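Local atomic coordinates of beta-mannosidase (Trichoderma harzianum, PDB entry 4CVU), a protein that probably hydrolyses terminal beta-linked mannose residues from the non-reducing ends of oligosaccharides, as a fungal member of glycoside hydrolase family 2. Residues Q414-R420 / L704-L708. Sequence-based numbering, arbitrary orientation.
Sequences QNFNMLR and LYWQL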
ATOM      1  N   GLN A 414      16.692 -10.853 -25.176  1.00 35.03           N
ATOM      2  CA  GLN A 414      16.039 -10.003 -26.149  1.00 35.81           C
ATOM      3  C   GLN A 414      16.871  -9.891 -27.402  1.00 35.49           C
ATOM      4  O   GLN A 414      16.526  -9.175 -28.299  1.00 37.49           O
ATOM      5  CB  GLN A 414      15.820  -8.609 -25.570  1.00 35.18           C
ATOM      6  CG  GLN A 414      14.631  -8.415 -24.636  1.00 34.37           C
ATOM      7  CD  GLN A 414      14.430  -6.957 -24.283  1.00 34.12           C
ATOM      8  OE1 GLN A 414      14.768  -6.551 -23.211  1.00 36.32           O
ATOM      9  NE2 GLN A 414      13.944  -6.148 -25.217  1.00 32.68           N
ATOM     10  N   ASN A 415      17.940 -10.652 -27.453  1.00 37.12           N
ATOM     11  CA  ASN A 415      18.936 -10.681 -28.514  1.00 38.46           C
ATOM     12  C   ASN A 415      19.752  -9.387 -28.661  1.00 37.97           C
ATOM     13  O   ASN A 415      20.116  -9.055 -29.760  1.00 38.07           O
ATOM     14  CB  ASN A 415      18.273 -11.061 -29.884  1.00 38.57           C
ATOM     15  CG  ASN A 415      17.650 -12.438 -29.873  1.00 40.20           C
ATOM     16  OD1 ASN A 415      18.296 -13.409 -29.578  1.00 39.78           O
ATOM     17  ND2 ASN A 415      16.379 -12.512 -30.142  1.00 40.10           N
ATOM     18  N   PHE A 416      20.042  -8.697 -27.553  1.00 34.38           N
ATOM     19  CA  PHE A 416      20.845  -7.492 -27.574  1.00 34.95           C
ATOM     20  C   PHE A 416      22.319  -7.803 -27.878  1.00 35.71           C
ATOM     21  O   PHE A 416      22.774  -8.862 -27.619  1.00 36.02           O
ATOM     22  CB  PHE A 416      20.790  -6.748 -26.213  1.00 34.09           C
ATOM     23  CG  PHE A 416      19.557  -5.938 -25.973  1.00 33.37           C
ATOM     24  CD1 PHE A 416      18.324  -6.376 -26.344  1.00 33.78           C
ATOM     25  CD2 PHE A 416      19.640  -4.782 -25.302  1.00 32.58           C
ATOM     26  CE1 PHE A 416      17.208  -5.649 -26.047  1.00 33.55           C
ATOM     27  CE2 PHE A 416      18.540  -4.060 -25.015  1.00 32.35           C
ATOM     28  CZ  PHE A 416      17.323  -4.497 -25.376  1.00 32.72           C
ATOM     29  N   ASN A 417      23.049  -6.877 -28.463  1.00 34.23           N
ATOM     30  CA  ASN A 417      24.498  -6.892 -28.406  1.00 33.93           C
ATOM     31  C   ASN A 417      25.067  -5.588 -27.897  1.00 33.80           C
ATOM     32  O   ASN A 417      26.284  -5.474 -27.749  1.00 34.31           O
ATOM     33  CB  ASN A 417      25.121  -7.303 -29.742  1.00 34.70           C
ATOM     34  CG  ASN A 417      24.657  -6.443 -30.877  1.00 34.06           C
ATOM     35  OD1 ASN A 417      24.390  -5.280 -30.678  1.00 33.49           O
ATOM     36  ND2 ASN A 417      24.450  -7.039 -32.041  1.00 35.65           N
ATOM     37  N   MET A 418      24.194  -4.634 -27.536  1.00 32.56           N
ATOM     38  CA  MET A 418      24.633  -3.318 -27.075  1.00 33.26           C
ATOM     39  C   MET A 418      23.601  -2.679 -26.149  1.00 31.90           C
ATOM     40  O   MET A 418      22.388  -2.866 -26.340  1.00 31.95           O
ATOM     41  CB  MET A 418      24.863  -2.377 -28.295  1.00 32.99           C
ATOM     42  CG  MET A 418      25.456  -1.029 -27.943  1.00 33.62           C
ATOM     43  SD  MET A 418      25.763  -0.008 -29.425  1.00 35.31           S
ATOM     44  CE  MET A 418      27.384  -0.551 -29.901  1.00 34.52           C
ATOM     45  N   LEU A 419      24.113  -1.986 -25.122  1.00 32.72           N
ATOM     46  CA  LEU A 419      23.392  -0.988 -24.369  1.00 32.56           C
ATOM     47  C   LEU A 419      24.079   0.356 -24.506  1.00 34.25           C
ATOM     48  O   LEU A 419      25.327   0.459 -24.459  1.00 36.42           O
ATOM     49  CB  LEU A 419      23.277  -1.350 -22.859  1.00 32.52           C
ATOM     50  CG  LEU A 419      22.569  -2.643 -22.507  1.00 31.56           C
ATOM     51  CD1 LEU A 419      22.793  -3.015 -21.042  1.00 32.82           C
ATOM     52  CD2 LEU A 419      21.093  -2.553 -22.783  1.00 32.10           C
ATOM     53  N   ARG A 420      23.281   1.415 -24.624  1.00 33.62           N
ATOM     54  CA  ARG A 420      23.785   2.743 -24.433  1.00 34.36           C
ATOM     55  C   ARG A 420      23.610   3.140 -22.994  1.00 34.14           C
ATOM     56  O   ARG A 420      22.477   3.237 -22.533  1.00 34.37           O
ATOM     57  CB  ARG A 420      23.048   3.752 -25.306  1.00 33.12           C
ATOM     58  CG  ARG A 420      23.289   5.175 -24.856  1.00 33.28           C
ATOM     59  CD  ARG A 420      22.951   6.131 -25.978  1.00 32.67           C
ATOM     60  NE  ARG A 420      23.067   7.526 -25.560  1.00 33.89           N
ATOM     61  CZ  ARG A 420      22.081   8.418 -25.502  1.00 34.56           C
ATOM     62  NH1 ARG A 420      20.826   8.115 -25.802  1.00 37.18           N
ATOM     63  NH2 ARG A 420      22.361   9.652 -25.131  1.00 37.66           N
ATOM     64  N   LEU A 704      18.735   1.134 -31.027  1.00 32.26           N
ATOM     65  CA  LEU A 704      18.708   1.163 -29.540  1.00 33.14           C
ATOM     66  C   LEU A 704      17.447   1.853 -29.079  1.00 33.34           C
ATOM     67  O   LEU A 704      17.356   3.084 -29.055  1.00 34.82           O
ATOM     68  CB  LEU A 704      19.941   1.887 -28.975  1.00 32.55           C
ATOM     69  CG  LEU A 704      21.320   1.449 -29.464  1.00 32.63           C
ATOM     70  CD1 LEU A 704      22.434   2.331 -28.909  1.00 32.95           C
ATOM     71  CD2 LEU A 704      21.607   0.001 -29.154  1.00 32.83           C
ATOM     72  N   TYR A 705      16.442   1.082 -28.723  1.00 33.90           N
ATOM     73  CA  TYR A 705      15.189   1.699 -28.310  1.00 34.31           C
ATOM     74  C   TYR A 705      15.285   2.439 -26.965  1.00 35.04           C
ATOM     75  O   TYR A 705      16.131   2.138 -26.092  1.00 33.81           O
ATOM     76  CB  TYR A 705      14.034   0.695 -28.375  1.00 34.43           C
ATOM     77  CG  TYR A 705      13.978  -0.423 -27.311  1.00 34.04           C
ATOM     78  CD1 TYR A 705      13.620  -0.148 -26.003  1.00 33.97           C
ATOM     79  CD2 TYR A 705      14.224  -1.754 -27.654  1.00 34.42           C
ATOM     80  CE1 TYR A 705      13.515  -1.181 -25.055  1.00 33.97           C
ATOM     81  CE2 TYR A 705      14.121  -2.778 -26.720  1.00 34.16           C
ATOM     82  CZ  TYR A 705      13.768  -2.489 -25.426  1.00 33.86           C
ATOM     83  OH  TYR A 705      13.663  -3.502 -24.476  1.00 35.97           O
ATOM     84  N   TRP A 706      14.416   3.433 -26.826  1.00 34.84           N
ATOM     85  CA  TRP A 706      14.268   4.186 -25.578  1.00 34.25           C
ATOM     86  C   TRP A 706      13.042   3.627 -24.856  1.00 34.81           C
ATOM     87  O   TRP A 706      11.927   3.776 -25.363  1.00 32.48           O
ATOM     88  CB  TRP A 706      14.112   5.712 -25.849  1.00 34.38           C
ATOM     89  CG  TRP A 706      14.155   6.392 -24.535  1.00 35.13           C
ATOM     90  CD1 TRP A 706      13.119   6.591 -23.703  1.00 35.22           C
ATOM     91  CD2 TRP A 706      15.330   6.780 -23.808  1.00 35.58           C
ATOM     92  NE1 TRP A 706      13.535   7.113 -22.523  1.00 34.91           N
ATOM     93  CE2 TRP A 706      14.901   7.248 -22.557  1.00 35.60           C
ATOM     94  CE3 TRP A 706      16.688   6.815 -24.112  1.00 35.28           C
ATOM     95  CZ2 TRP A 706      15.762   7.730 -21.619  1.00 35.46           C
ATOM     96  CZ3 TRP A 706      17.568   7.286 -23.164  1.00 35.21           C
ATOM     97  CH2 TRP A 706      17.100   7.738 -21.919  1.00 35.87           C
ATOM     98  N   GLN A 707      13.153   2.983 -23.686  1.00 33.62           N
ATOM     99  CA  GLN A 707      14.338   2.799 -22.881  1.00 33.93           C
ATOM    100  C   GLN A 707      14.252   1.372 -22.355  1.00 32.56           C
ATOM    101  O   GLN A 707      13.178   0.755 -22.398  1.00 31.56           O
ATOM    102  CB  GLN A 707      14.359   3.769 -21.688  1.00 33.44           C
ATOM    103  CG  GLN A 707      13.152   3.659 -20.774  1.00 33.96           C
ATOM    104  CD  GLN A 707      12.931   4.853 -19.864  1.00 34.30           C
ATOM    105  OE1 GLN A 707      12.493   5.905 -20.311  1.00 34.00           O
ATOM    106  NE2 GLN A 707      13.201   4.685 -18.568  1.00 33.11           N
ATOM    107  N   LEU A 708      15.379   0.818 -21.922  1.00 32.28           N
ATOM    108  CA  LEU A 708      15.374  -0.564 -21.516  1.00 33.39           C
ATOM    109  C   LEU A 708      14.517  -0.687 -20.291  1.00 34.63           C
ATOM    110  O   LEU A 708      13.636  -1.548 -20.224  1.00 36.53           O
ATOM    111  CB  LEU A 708      16.800  -1.063 -21.208  1.00 33.50           C
ATOM    112  CG  LEU A 708      16.901  -2.415 -20.437  1.00 32.45           C
ATOM    113  CD1 LEU A 708      16.523  -3.569 -21.319  1.00 32.82           C
ATOM    114  CD2 LEU A 708      18.300  -2.637 -19.975  1.00 32.70           C
TER
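Strands 418-421 and 702-705 of the catalytic (beta/alpha)8-type barrel both run parallel to strand 380-389, flanking it, and here they meet mainly through side chains. Leu704 points its branched end at the 418-420 strand: CD1 lies 3.9 Å from Arg420 CB and 4.1 Å from Met418 SD, the flexible thioether moulding itself to the leucine methyls. Leu419 and Leu708 touch CD2 to CD2 at 4.0 Å, beside residues of helix 401-413. That helix ends in a Schellman motif with Asn415 at C-prime, the helix-to-strand turn of a beta-alpha-beta unit, and Gln414 leaves it with a chain extended beyond CG. Its NE2 gives Tyr705 OH a nearly straight bond (2.8 Å, 172°) in the amide plane; Ser733 also bonds NE2, so this buried amide is gripped twice. Phe416 CZ packs 3.9 Å from Tyr705 CE2, the ring planes almost perpendicular (86°). A phenylalanine in place of Tyr705 would probably keep this ring packing but leave the buried Gln414 amide without one partner and freer to turn. Arg420, extended from CG to NE, carries its guanidinium past Trp706 to salt bridges with Glu446 and Glu594.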